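Local coordinates for Lic11098 (Leptospira interrogans serogroup Icterohaemorrhagiae serovar copenhageni, PDB 4U08), which is of unknown function but belongs to a leucine-rich repeat subfamily of a human pathogen and may act as a virulence factor, at residues N171-E176 and N191-L196; Q230-N235 and Q253-Y258; N309-E314 and N329-L334; N320-D325 and K343-N348. One frame throughout, in Å; residues are numbered along the deposited sequence.

The four contacts come from one curved leucine-rich repeat solenoid and join neighbouring coils. Interactions 1 and 2 are in series along the chain, and both precede interactions 3 and 4. The last two interleave, because their segments alternate in sequence. Interactions 2 and 4 lie on the run of short parallel strands, with centres about 19 Å apart. Interactions 1 and 3 repeat one loop design farther along each coil, with centres about 38 Å apart. Interactions 3 and 4 are the nearest pair, about 15 Å between centres. Together they give two levels of coil-to-coil contact, strand pairing and loop stacking, which hold the solenoid together at successive positions.

Interaction 1 of 4, residues N171-E176 and N191-L196; sequences NVLPKE and NQLNVL
N171 lays its amide alongside the chain of Q192, with N171 ND2 3.3 Å from Q192 CG. The two side chains point the same way, and their amide planes are 54° apart. Q192 reaches this place because its CG sits between the backbone N and the carbonyl carbon (chi1 44°), with the chain extended beyond. Next to this pair the backbones are joined. N194 N donates to N171 O at 3.2 Å, and the CA-H of L193 points at the same oxygen. Farther along, the leucines meet. L173 crosses L193 at about a right angle, with L173 CG 4.0 Å from L193 CD2. L196 instead runs beside L173, bringing L196 CD2 within 4.1 Å of L173 CD1. These three leucines are buried. On the exposed side V172 CG2 touches V195 CG1 at 4.2 Å. A water bridges where the backbones part: it accepts from L173 N and donates to V195 O. N191 ties neighbouring coils together, with ND2 bonded to L165 O and L188 O and OD1 to L170 N. The loops stack as in a leucine-rich repeat solenoid, and N191 beside them is a rung of its asparagine ladder.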
loop_
_atom_site.group_PDB
_atom_site.type_symbol
_atom_site.label_atom_id
_atom_site.label_comp_id
_atom_site.label_asym_id
_atom_site.label_seq_id
_atom_site.Cartn_x
_atom_site.Cartn_y
_atom_site.Cartn_z
ATOM N N ASN A 171 17.099 -1.104 5.510
ATOM C CA ASN A 171 17.797 0.001 4.860
ATOM C C ASN A 171 17.884 -0.308 3.382
ATOM O O ASN A 171 17.933 0.604 2.542
ATOM C CB ASN A 171 19.226 0.156 5.404
ATOM C CG ASN A 171 19.350 0.006 6.892
ATOM O OD1 ASN A 171 19.791 -1.031 7.389
ATOM N ND2 ASN A 171 18.933 1.009 7.635
ATOM N N VAL A 172 17.966 -1.611 3.066
ATOM C CA VAL A 172 18.170 -2.107 1.701
ATOM C C VAL A 172 17.325 -3.374 1.488
ATOM O O VAL A 172 16.920 -4.020 2.457
ATOM C CB VAL A 172 19.702 -2.373 1.478
ATOM C CG1 VAL A 172 19.971 -3.162 0.213
ATOM C CG2 VAL A 172 20.507 -1.073 1.428
ATOM N N LEU A 173 17.050 -3.711 0.216
ATOM C CA LEU A 173 16.375 -4.941 -0.172
ATOM C C LEU A 173 17.422 -5.872 -0.829
ATOM O O LEU A 173 18.267 -5.377 -1.582
ATOM C CB LEU A 173 15.252 -4.680 -1.187
ATOM C CG LEU A 173 14.079 -3.838 -0.721
ATOM C CD1 LEU A 173 13.172 -3.503 -1.913
ATOM C CD2 LEU A 173 13.314 -4.531 0.406
ATOM N N PRO A 174 17.361 -7.206 -0.623
ATOM C CA PRO A 174 18.308 -8.091 -1.334
ATOM C C PRO A 174 18.020 -8.068 -2.835
ATOM O O PRO A 174 16.861 -7.944 -3.223
ATOM C CB PRO A 174 18.021 -9.477 -0.737
ATOM C CG PRO A 174 16.632 -9.404 -0.214
ATOM C CD PRO A 174 16.401 -7.970 0.196
ATOM N N LYS A 175 19.049 -8.196 -3.673
ATOM C CA LYS A 175 18.884 -8.187 -5.127
ATOM C C LYS A 175 17.989 -9.336 -5.621
ATOM O O LYS A 175 17.301 -9.174 -6.622
ATOM C CB LYS A 175 20.257 -8.137 -5.840
ATOM C CG LYS A 175 21.126 -9.396 -5.651
ATOM C CD LYS A 175 22.520 -9.238 -6.247
ATOM C CE LYS A 175 23.564 -10.004 -5.466
ATOM N NZ LYS A 175 23.363 -11.456 -5.572
ATOM N N GLU A 176 17.896 -10.432 -4.836
ATOM C CA GLU A 176 17.122 -11.643 -5.126
ATOM C C GLU A 176 15.599 -11.430 -5.062
ATOM O O GLU A 176 14.833 -12.280 -5.536
ATOM C CB GLU A 176 17.559 -12.794 -4.188
ATOM C CG GLU A 176 19.006 -13.237 -4.390
ATOM C CD GLU A 176 20.125 -12.376 -3.808
ATOM O OE1 GLU A 176 21.302 -12.668 -4.103
ATOM O OE2 GLU A 176 19.843 -11.401 -3.077
ATOM N N ASN A 191 9.921 1.792 6.549
ATOM C CA ASN A 191 11.188 1.128 6.837
ATOM C C ASN A 191 12.177 2.306 6.783
ATOM O O ASN A 191 11.764 3.436 7.042
ATOM C CB ASN A 191 11.484 0.037 5.792
ATOM C CG ASN A 191 10.794 -1.241 6.097
ATOM O OD1 ASN A 191 11.196 -1.956 6.988
ATOM N ND2 ASN A 191 9.731 -1.563 5.379
ATOM N N GLN A 192 13.436 2.093 6.400
ATOM C CA GLN A 192 14.365 3.211 6.257
ATOM C C GLN A 192 15.132 3.041 4.974
ATOM O O GLN A 192 16.335 3.305 4.895
ATOM C CB GLN A 192 15.259 3.418 7.518
ATOM C CG GLN A 192 15.851 2.162 8.129
ATOM C CD GLN A 192 16.445 2.427 9.496
ATOM O OE1 GLN A 192 17.115 3.440 9.734
ATOM N NE2 GLN A 192 16.233 1.509 10.423
ATOM N N LEU A 193 14.418 2.565 3.935
ATOM C CA LEU A 193 15.013 2.301 2.636
ATOM C C LEU A 193 15.599 3.555 2.046
ATOM O O LEU A 193 14.900 4.544 1.895
ATOM C CB LEU A 193 13.980 1.681 1.676
ATOM C CG LEU A 193 13.468 0.271 2.022
ATOM C CD1 LEU A 193 12.227 -0.069 1.185
ATOM C CD2 LEU A 193 14.542 -0.787 1.765
ATOM N N ASN A 194 16.895 3.522 1.724
ATOM C CA ASN A 194 17.579 4.675 1.136
ATOM C C ASN A 194 17.786 4.486 -0.348
ATOM O O ASN A 194 18.073 5.439 -1.061
ATOM C CB ASN A 194 18.904 4.982 1.875
ATOM C CG ASN A 194 19.788 3.787 2.129
ATOM O OD1 ASN A 194 20.303 3.163 1.204
ATOM N ND2 ASN A 194 19.988 3.452 3.398
ATOM N N VAL A 195 17.579 3.257 -0.832
ATOM C CA VAL A 195 17.746 2.911 -2.249
ATOM C C VAL A 195 16.912 1.664 -2.553
ATOM O O VAL A 195 16.699 0.846 -1.666
ATOM C CB VAL A 195 19.269 2.696 -2.582
ATOM C CG1 VAL A 195 19.834 1.443 -1.922
ATOM C CG2 VAL A 195 19.545 2.691 -4.085
ATOM N N LEU A 196 16.466 1.523 -3.808
ATOM C CA LEU A 196 15.772 0.334 -4.287
ATOM C C LEU A 196 16.730 -0.414 -5.196
ATOM O O LEU A 196 17.436 0.234 -5.969
ATOM C CB LEU A 196 14.516 0.694 -5.094
ATOM C CG LEU A 196 13.365 1.327 -4.339
ATOM C CD1 LEU A 196 12.281 1.716 -5.303
ATOM C CD2 LEU A 196 12.814 0.378 -3.237
HETATM O O HOH W 1 17.702 -1.817 -1.702
#

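Interaction 2 of 4, residues Q230-N235 and Q253-Y258; sequences QKLLLN and QKLKLY
L232 and L255 pack side by side, with L232 CD2 3.9 Å from L255 CD1. Two residues on, just past the strands, L234 and L257 do the same, and L234 CB lies 3.9 Å from L257 CD2. All four are buried and form the tight side of the contact. L232 and L255 both hold CG opposite the backbone N (chi1 180°). This shared rotamer turns their CD atoms to the same side, which lets L232 CD2 meet L255 CD1. The parallel strands 231-233 and 254-256 are joined by backbone hydrogen bonds: L232 N to K254 O, K256 N to L232 O and L234 N to K256 O. At the start of the strands Q230 O takes two donors, Q253 N and K254 N, and the Q230 and Q253 side chains lie beside one another. The other face is looser and more polar. K231 and K254 run alongside each other, touching through K231 CG and K254 CB at 4.1 Å. K231 NZ and K254 NZ stay 6.7 Å apart, and K254 NZ turns to a salt bridge with E277. L233 is the buried exception on this face: L233 CD2 rests 3.9 Å from K256 CG. At the far end, CB of N235 meets the edge of the Y258 ring. Buried leucines on one face and polar side chains on the other are typical of the parallel strands lining the concave surface of a leucine-rich repeat solenoid.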
loop_
_atom_site.group_PDB
_atom_site.type_symbol
_atom_site.label_atom_id
_atom_site.label_comp_id
_atom_site.label_asym_id
_atom_site.label_seq_id
_atom_site.Cartn_x
_atom_site.Cartn_y
_atom_site.Cartn_z
ATOM N N GLN A 230 -0.039 -0.640 -11.091
ATOM C CA GLN A 230 -1.263 0.175 -11.061
ATOM C C GLN A 230 -1.190 1.258 -10.019
ATOM O O GLN A 230 -1.734 2.345 -10.223
ATOM C CB GLN A 230 -2.478 -0.715 -10.794
ATOM C CG GLN A 230 -2.846 -1.617 -11.977
ATOM C CD GLN A 230 -3.727 -2.786 -11.575
ATOM O OE1 GLN A 230 -4.642 -2.664 -10.762
ATOM N NE2 GLN A 230 -3.462 -3.957 -12.137
ATOM N N LYS A 231 -0.568 0.968 -8.869
ATOM C CA LYS A 231 -0.483 1.931 -7.778
ATOM C C LYS A 231 0.956 2.015 -7.271
ATOM O O LYS A 231 1.547 1.003 -6.884
ATOM C CB LYS A 231 -1.421 1.558 -6.608
ATOM C CG LYS A 231 -2.908 1.626 -6.969
ATOM C CD LYS A 231 -3.758 1.306 -5.759
ATOM C CE LYS A 231 -5.205 1.177 -6.148
ATOM N NZ LYS A 231 -5.898 0.178 -5.296
ATOM N N LEU A 232 1.499 3.241 -7.253
ATOM C CA LEU A 232 2.843 3.505 -6.773
ATOM C C LEU A 232 2.739 4.557 -5.671
ATOM O O LEU A 232 2.442 5.725 -5.962
ATOM C CB LEU A 232 3.740 3.954 -7.952
ATOM C CG LEU A 232 5.226 4.295 -7.641
ATOM C CD1 LEU A 232 5.921 3.159 -6.852
ATOM C CD2 LEU A 232 5.992 4.593 -8.918
ATOM N N LEU A 233 2.938 4.137 -4.397
ATOM C CA LEU A 233 2.807 5.060 -3.269
ATOM C C LEU A 233 4.175 5.408 -2.716
ATOM O O LEU A 233 4.824 4.569 -2.079
ATOM C CB LEU A 233 1.897 4.502 -2.177
ATOM C CG LEU A 233 0.531 3.919 -2.590
ATOM C CD1 LEU A 233 -0.307 3.641 -1.347
ATOM C CD2 LEU A 233 -0.260 4.860 -3.543
ATOM N N LEU A 234 4.617 6.636 -2.988
ATOM C CA LEU A 234 5.935 7.156 -2.604
ATOM C C LEU A 234 5.883 8.328 -1.630
ATOM O O LEU A 234 6.880 9.041 -1.475
ATOM C CB LEU A 234 6.730 7.519 -3.856
ATOM C CG LEU A 234 7.236 6.326 -4.674
ATOM C CD1 LEU A 234 7.499 6.720 -6.105
ATOM C CD2 LEU A 234 8.474 5.709 -4.034
ATOM N N ASN A 235 4.743 8.491 -0.923
ATOM C CA ASN A 235 4.565 9.568 0.062
ATOM C C ASN A 235 5.676 9.588 1.082
ATOM O O ASN A 235 6.117 8.523 1.532
ATOM C CB ASN A 235 3.284 9.386 0.870
ATOM C CG ASN A 235 2.004 9.359 0.108
ATOM O OD1 ASN A 235 0.993 8.911 0.640
ATOM N ND2 ASN A 235 1.992 9.906 -1.101
ATOM N N GLN A 253 -2.237 3.801 -12.486
ATOM C CA GLN A 253 -3.493 4.527 -12.235
ATOM C C GLN A 253 -3.316 5.547 -11.172
ATOM O O GLN A 253 -3.999 6.571 -11.202
ATOM C CB GLN A 253 -4.598 3.540 -11.797
ATOM C CG GLN A 253 -5.003 2.576 -12.912
ATOM C CD GLN A 253 -6.004 1.526 -12.482
ATOM O OE1 GLN A 253 -6.113 1.148 -11.310
ATOM N NE2 GLN A 253 -6.727 0.998 -13.445
ATOM N N LYS A 254 -2.481 5.243 -10.159
ATOM C CA LYS A 254 -2.273 6.153 -9.039
ATOM C C LYS A 254 -0.804 6.345 -8.750
ATOM O O LYS A 254 -0.072 5.375 -8.519
ATOM C CB LYS A 254 -2.974 5.663 -7.757
ATOM C CG LYS A 254 -4.488 5.675 -7.806
ATOM C CD LYS A 254 -5.088 5.371 -6.435
ATOM C CE LYS A 254 -6.597 5.256 -6.473
ATOM N NZ LYS A 254 -7.264 6.574 -6.722
ATOM N N LEU A 255 -0.373 7.607 -8.750
ATOM C CA LEU A 255 1.000 7.995 -8.425
ATOM C C LEU A 255 0.908 8.994 -7.272
ATOM O O LEU A 255 0.390 10.112 -7.445
ATOM C CB LEU A 255 1.707 8.582 -9.651
ATOM C CG LEU A 255 3.161 9.036 -9.468
ATOM C CD1 LEU A 255 4.029 7.905 -8.878
ATOM C CD2 LEU A 255 3.735 9.542 -10.777
ATOM N N LYS A 256 1.322 8.557 -6.078
ATOM C CA LYS A 256 1.251 9.388 -4.869
ATOM C C LYS A 256 2.660 9.781 -4.446
ATOM O O LYS A 256 3.449 8.913 -4.081
ATOM C CB LYS A 256 0.489 8.661 -3.764
ATOM C CG LYS A 256 -1.010 8.626 -4.047
ATOM C CD LYS A 256 -1.817 8.404 -2.788
ATOM C CE LYS A 256 -3.294 8.354 -3.056
ATOM N NZ LYS A 256 -3.675 7.145 -3.834
ATOM N N LEU A 257 2.991 11.078 -4.575
ATOM C CA LEU A 257 4.308 11.631 -4.300
ATOM C C LEU A 257 4.269 12.748 -3.242
ATOM O O LEU A 257 5.195 13.564 -3.182
ATOM C CB LEU A 257 4.906 12.152 -5.631
ATOM C CG LEU A 257 5.347 11.099 -6.651
ATOM C CD1 LEU A 257 5.410 11.674 -8.035
ATOM C CD2 LEU A 257 6.702 10.518 -6.278
ATOM N N TYR A 258 3.221 12.740 -2.395
ATOM C CA TYR A 258 2.984 13.684 -1.308
ATOM C C TYR A 258 4.220 13.778 -0.393
ATOM O O TYR A 258 4.795 12.756 -0.018
ATOM C CB TYR A 258 1.726 13.268 -0.506
ATOM C CG TYR A 258 1.596 13.894 0.864
ATOM C CD1 TYR A 258 1.794 13.141 2.018
ATOM C CD2 TYR A 258 1.262 15.247 1.011
ATOM C CE1 TYR A 258 1.675 13.715 3.287
ATOM C CE2 TYR A 258 1.143 15.830 2.272
ATOM C CZ TYR A 258 1.336 15.058 3.408
ATOM O OH TYR A 258 1.204 15.637 4.652
#

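Interaction 3 of 4, residues N309-E314 and N329-L334; sequences NFLPKE and NQLNAL
F310 and N332 both swing CG to the side opposite their own carbonyl carbon (chi1 -59° and -51°), and this brings the phenyl ring and the asparagine side chain together. One end of the N332 amide lies over a face of the ring, near its rim, with the two planes 48° apart. F310 CE1 is 4.1 Å from N332 CB. Next to it, N332 N gives N309 O a weak hydrogen bond of 3.3 Å, and the CA-H of L331 leans on the same oxygen. The buried side is all leucine. L311 meets L331 at about a right angle, with L311 CG 4.0 Å from L331 CD2. L334 lies beside L311 and points the same way. One water spans the backbones, accepting a hydrogen bond from L311 N at 2.9 Å and donating to A333 O at 2.8 Å. It also sits at the edge of the F310 ring, in its plane. N329 joins the neighbouring coils, its ND2 bonded to L303 O and L326 O and its OD1 to L308 N. With a single weak direct hydrogen bond between residues 309-314 and 329-334, their contact is mostly apolar and water-mediated, and the stronger polar ties come from N329.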
loop_
_atom_site.group_PDB
_atom_site.type_symbol
_atom_site.label_atom_id
_atom_site.label_comp_id
_atom_site.label_asym_id
_atom_site.label_seq_id
_atom_site.Cartn_x
_atom_site.Cartn_y
_atom_site.Cartn_z
ATOM N N ASN A 309 4.409 29.184 -10.309
ATOM C CA ASN A 309 4.104 30.587 -10.615
ATOM C C ASN A 309 3.089 30.622 -11.682
ATOM O O ASN A 309 2.252 31.517 -11.701
ATOM C CB ASN A 309 5.363 31.349 -11.087
ATOM C CG ASN A 309 6.206 31.810 -9.933
ATOM O OD1 ASN A 309 5.709 32.414 -8.981
ATOM N ND2 ASN A 309 7.490 31.506 -9.984
ATOM N N PHE A 310 3.126 29.611 -12.564
ATOM C CA PHE A 310 2.220 29.502 -13.691
ATOM C C PHE A 310 1.923 28.039 -13.988
ATOM O O PHE A 310 2.633 27.131 -13.539
ATOM C CB PHE A 310 2.822 30.147 -14.977
ATOM C CG PHE A 310 3.165 31.613 -14.857
ATOM C CD1 PHE A 310 2.181 32.588 -14.993
ATOM C CD2 PHE A 310 4.474 32.020 -14.605
ATOM C CE1 PHE A 310 2.494 33.951 -14.828
ATOM C CE2 PHE A 310 4.794 33.381 -14.478
ATOM C CZ PHE A 310 3.804 34.331 -14.598
ATOM N N LEU A 311 0.876 27.842 -14.773
ATOM C CA LEU A 311 0.440 26.546 -15.296
ATOM C C LEU A 311 0.598 26.557 -16.813
ATOM O O LEU A 311 0.269 27.568 -17.445
ATOM C CB LEU A 311 -1.040 26.300 -14.967
ATOM C CG LEU A 311 -1.446 26.277 -13.514
ATOM C CD1 LEU A 311 -2.941 26.109 -13.399
ATOM C CD2 LEU A 311 -0.670 25.209 -12.718
ATOM N N PRO A 312 1.041 25.443 -17.447
ATOM C CA PRO A 312 1.115 25.440 -18.916
ATOM C C PRO A 312 -0.295 25.525 -19.506
ATOM O O PRO A 312 -1.246 25.131 -18.830
ATOM C CB PRO A 312 1.798 24.109 -19.227
ATOM C CG PRO A 312 1.569 23.255 -18.022
ATOM C CD PRO A 312 1.501 24.160 -16.862
ATOM N N LYS A 313 -0.453 26.082 -20.722
ATOM C CA LYS A 313 -1.790 26.172 -21.350
ATOM C C LYS A 313 -2.371 24.757 -21.580
ATOM O O LYS A 313 -3.585 24.575 -21.571
ATOM C CB LYS A 313 -1.756 26.964 -22.676
ATOM C CG LYS A 313 -0.684 26.499 -23.661
ATOM C CD LYS A 313 -0.570 27.420 -24.857
ATOM C CE LYS A 313 0.571 27.026 -25.768
ATOM N NZ LYS A 313 0.297 25.782 -26.535
ATOM N N GLU A 314 -1.488 23.765 -21.721
ATOM C CA GLU A 314 -1.840 22.355 -21.938
ATOM C C GLU A 314 -2.668 21.745 -20.795
ATOM O O GLU A 314 -3.260 20.686 -21.002
ATOM C CB GLU A 314 -0.590 21.511 -22.220
ATOM C CG GLU A 314 0.078 21.798 -23.560
ATOM C CD GLU A 314 0.903 23.067 -23.648
ATOM O OE1 GLU A 314 1.339 23.586 -22.593
ATOM O OE2 GLU A 314 1.105 23.554 -24.782
ATOM N N ASN A 329 0.289 27.926 -3.691
ATOM C CA ASN A 329 1.369 27.996 -4.665
ATOM C C ASN A 329 1.623 29.522 -4.770
ATOM O O ASN A 329 1.208 30.287 -3.901
ATOM C CB ASN A 329 0.947 27.404 -6.012
ATOM C CG ASN A 329 1.118 25.923 -6.022
ATOM O OD1 ASN A 329 2.224 25.439 -6.128
ATOM N ND2 ASN A 329 0.062 25.181 -5.800
ATOM N N GLN A 330 2.214 29.978 -5.844
ATOM C CA GLN A 330 2.358 31.430 -5.968
ATOM C C GLN A 330 1.821 31.851 -7.330
ATOM O O GLN A 330 2.457 32.594 -8.043
ATOM C CB GLN A 330 3.821 31.860 -5.668
ATOM C CG GLN A 330 4.889 30.917 -6.205
ATOM C CD GLN A 330 6.207 31.107 -5.493
ATOM O OE1 GLN A 330 7.091 31.846 -5.949
ATOM N NE2 GLN A 330 6.376 30.421 -4.370
ATOM N N LEU A 331 0.659 31.301 -7.736
ATOM C CA LEU A 331 0.105 31.596 -9.048
ATOM C C LEU A 331 -0.280 33.052 -9.199
ATOM O O LEU A 331 -1.002 33.587 -8.366
ATOM C CB LEU A 331 -1.113 30.704 -9.383
ATOM C CG LEU A 331 -0.840 29.223 -9.542
ATOM C CD1 LEU A 331 -2.176 28.424 -9.542
ATOM C CD2 LEU A 331 -0.066 28.967 -10.830
ATOM N N ASN A 332 0.168 33.665 -10.297
ATOM C CA ASN A 332 -0.074 35.065 -10.658
ATOM C C ASN A 332 -1.270 35.141 -11.580
ATOM O O ASN A 332 -1.971 36.139 -11.605
ATOM C CB ASN A 332 1.212 35.632 -11.368
ATOM C CG ASN A 332 2.466 35.378 -10.556
ATOM O OD1 ASN A 332 3.230 34.451 -10.824
ATOM N ND2 ASN A 332 2.633 36.103 -9.456
ATOM N N ALA A 333 -1.499 34.089 -12.361
ATOM C CA ALA A 333 -2.627 34.027 -13.307
ATOM C C ALA A 333 -2.974 32.576 -13.633
ATOM O O ALA A 333 -2.172 31.683 -13.403
ATOM C CB ALA A 333 -2.271 34.768 -14.602
ATOM N N LEU A 334 -4.169 32.359 -14.170
ATOM C CA LEU A 334 -4.619 31.058 -14.638
ATOM C C LEU A 334 -4.675 31.130 -16.162
ATOM O O LEU A 334 -5.118 32.151 -16.699
ATOM C CB LEU A 334 -6.022 30.719 -14.129
ATOM C CG LEU A 334 -6.179 30.321 -12.668
ATOM C CD1 LEU A 334 -7.625 30.068 -12.385
ATOM C CD2 LEU A 334 -5.348 29.068 -12.341
HETATM O O HOH W 2 -0.783 30.129 -15.288
#

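Interaction 4 of 4, residues N320-D325 and K343-N348; sequences NLESLD and KLQTLN
K343 and N320 lie side by side, and the lysine runs fully extended until NZ donates to N320 OD1 at 2.9 Å. The approach is almost straight in line with the carbonyl bond, at 177°. N320 ND2 has its own acceptor, Q296 O, which fixes the rotation of the amide. At the other end D325 and N348 have carboxylate and amide planes only 4° apart. Each has CG opposite its backbone N (chi1 -179° and -176°), which points them the same way. Both are held from outside the pair: D325 OD1 accepts from E327 N, N348 OD1 from K350 N, and N348 ND2 donates to E327 OE1. A zinc ion lies about 5 Å from the D325 side chain. On the opposite face of the strands L324 and L347 lie side by side, with L324 CD2 3.8 Å from L347 CD1. L344 CD1 touches both L321 CD2 and L324 CB. The backbones pair in parallel: L324 N to T346 O, N348 N to L324 O, and both Q345 N and T346 N to E322 O. Within the strands, L324 and L347 thus face away from S323, T346, D325 and N348. Before the strands K343 and N320 bond directly, whereas D325 and N348 rely on E327 and K350.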
loop_
_atom_site.group_PDB
_atom_site.type_symbol
_atom_site.label_atom_id
_atom_site.label_comp_id
_atom_site.label_asym_id
_atom_site.label_seq_id
_atom_site.Cartn_x
_atom_site.Cartn_y
_atom_site.Cartn_z
ATOM N N ASN A 320 -10.786 14.769 -18.506
ATOM C CA ASN A 320 -11.423 13.972 -17.458
ATOM C C ASN A 320 -11.174 14.475 -16.053
ATOM O O ASN A 320 -11.651 13.881 -15.095
ATOM C CB ASN A 320 -11.003 12.492 -17.612
ATOM C CG ASN A 320 -11.787 11.832 -18.707
ATOM O OD1 ASN A 320 -13.005 11.988 -18.800
ATOM N ND2 ASN A 320 -11.107 11.181 -19.614
ATOM N N LEU A 321 -10.469 15.607 -15.915
ATOM C CA LEU A 321 -10.136 16.147 -14.619
ATOM C C LEU A 321 -11.349 16.622 -13.878
ATOM O O LEU A 321 -12.103 17.438 -14.404
ATOM C CB LEU A 321 -9.104 17.292 -14.762
ATOM C CG LEU A 321 -8.301 17.627 -13.510
ATOM C CD1 LEU A 321 -7.296 16.496 -13.168
ATOM C CD2 LEU A 321 -7.537 18.950 -13.706
ATOM N N GLU A 322 -11.521 16.130 -12.658
ATOM C CA GLU A 322 -12.632 16.471 -11.783
ATOM C C GLU A 322 -12.200 17.301 -10.614
ATOM O O GLU A 322 -12.997 18.075 -10.082
ATOM C CB GLU A 322 -13.311 15.188 -11.274
ATOM C CG GLU A 322 -13.950 14.400 -12.400
ATOM C CD GLU A 322 -14.545 13.054 -12.011
ATOM O OE1 GLU A 322 -14.339 12.596 -10.862
ATOM O OE2 GLU A 322 -15.232 12.461 -12.872
ATOM N N SER A 323 -10.953 17.113 -10.168
ATOM C CA SER A 323 -10.476 17.825 -8.991
ATOM C C SER A 323 -9.083 18.385 -9.207
ATOM O O SER A 323 -8.169 17.645 -9.587
ATOM C CB SER A 323 -10.508 16.895 -7.780
ATOM O OG SER A 323 -10.119 17.607 -6.620
ATOM N N LEU A 324 -8.918 19.701 -8.969
ATOM C CA LEU A 324 -7.610 20.362 -9.139
ATOM C C LEU A 324 -7.279 21.178 -7.904
ATOM O O LEU A 324 -8.039 22.078 -7.517
ATOM C CB LEU A 324 -7.602 21.207 -10.426
ATOM C CG LEU A 324 -6.329 22.017 -10.786
ATOM C CD1 LEU A 324 -5.051 21.110 -10.857
ATOM C CD2 LEU A 324 -6.551 22.796 -12.110
ATOM N N ASP A 325 -6.191 20.799 -7.211
ATOM C CA ASP A 325 -5.828 21.486 -5.984
ATOM C C ASP A 325 -4.538 22.282 -6.184
ATOM O O ASP A 325 -3.467 21.698 -6.318
ATOM C CB ASP A 325 -5.754 20.515 -4.785
ATOM C CG ASP A 325 -5.409 21.150 -3.449
ATOM O OD1 ASP A 325 -5.226 22.414 -3.396
ATOM O OD2 ASP A 325 -5.294 20.404 -2.457
ATOM N N LYS A 343 -15.286 18.697 -17.064
ATOM C CA LYS A 343 -15.643 17.764 -16.000
ATOM C C LYS A 343 -15.209 18.233 -14.618
ATOM O O LYS A 343 -15.484 17.558 -13.631
ATOM C CB LYS A 343 -15.123 16.354 -16.323
ATOM C CG LYS A 343 -15.892 15.718 -17.494
ATOM C CD LYS A 343 -15.513 14.247 -17.693
ATOM C CE LYS A 343 -16.098 13.688 -18.967
ATOM N NZ LYS A 343 -15.836 12.226 -19.106
ATOM N N LEU A 344 -14.560 19.434 -14.524
ATOM C CA LEU A 344 -14.053 19.917 -13.256
ATOM C C LEU A 344 -15.160 20.232 -12.267
ATOM O O LEU A 344 -16.085 20.981 -12.601
ATOM C CB LEU A 344 -13.102 21.128 -13.478
ATOM C CG LEU A 344 -12.156 21.481 -12.343
ATOM C CD1 LEU A 344 -11.066 20.406 -12.197
ATOM C CD2 LEU A 344 -11.486 22.823 -12.614
ATOM N N GLN A 345 -15.069 19.671 -11.062
ATOM C CA GLN A 345 -16.073 19.885 -10.005
ATOM C C GLN A 345 -15.550 20.679 -8.831
ATOM O O GLN A 345 -16.314 21.367 -8.151
ATOM C CB GLN A 345 -16.646 18.531 -9.528
ATOM C CG GLN A 345 -17.485 17.848 -10.612
ATOM C CD GLN A 345 -18.103 16.545 -10.175
ATOM O OE1 GLN A 345 -18.075 15.563 -10.904
ATOM N NE2 GLN A 345 -18.708 16.513 -9.000
ATOM N N THR A 346 -14.262 20.539 -8.543
ATOM C CA THR A 346 -13.625 21.227 -7.430
ATOM C C THR A 346 -12.336 21.898 -7.912
ATOM O O THR A 346 -11.497 21.244 -8.526
ATOM C CB THR A 346 -13.349 20.270 -6.251
ATOM O OG1 THR A 346 -14.546 19.562 -5.952
ATOM C CG2 THR A 346 -12.924 21.014 -4.991
ATOM N N LEU A 347 -12.180 23.191 -7.587
ATOM C CA LEU A 347 -10.974 23.953 -7.958
ATOM C C LEU A 347 -10.539 24.756 -6.753
ATOM O O LEU A 347 -11.273 25.622 -6.268
ATOM C CB LEU A 347 -11.230 24.841 -9.187
ATOM C CG LEU A 347 -10.049 25.748 -9.660
ATOM C CD1 LEU A 347 -8.765 24.926 -9.917
ATOM C CD2 LEU A 347 -10.426 26.516 -10.933
ATOM N N ASN A 348 -9.391 24.402 -6.209
ATOM C CA ASN A 348 -8.897 25.056 -5.001
ATOM C C ASN A 348 -7.735 25.980 -5.384
ATOM O O ASN A 348 -6.666 25.524 -5.750
ATOM C CB ASN A 348 -8.474 24.044 -3.937
ATOM C CG ASN A 348 -8.035 24.648 -2.622
ATOM O OD1 ASN A 348 -7.776 25.849 -2.513
ATOM N ND2 ASN A 348 -7.888 23.824 -1.584
HETATM O O HOH W 3 -12.280 18.488 -16.871
#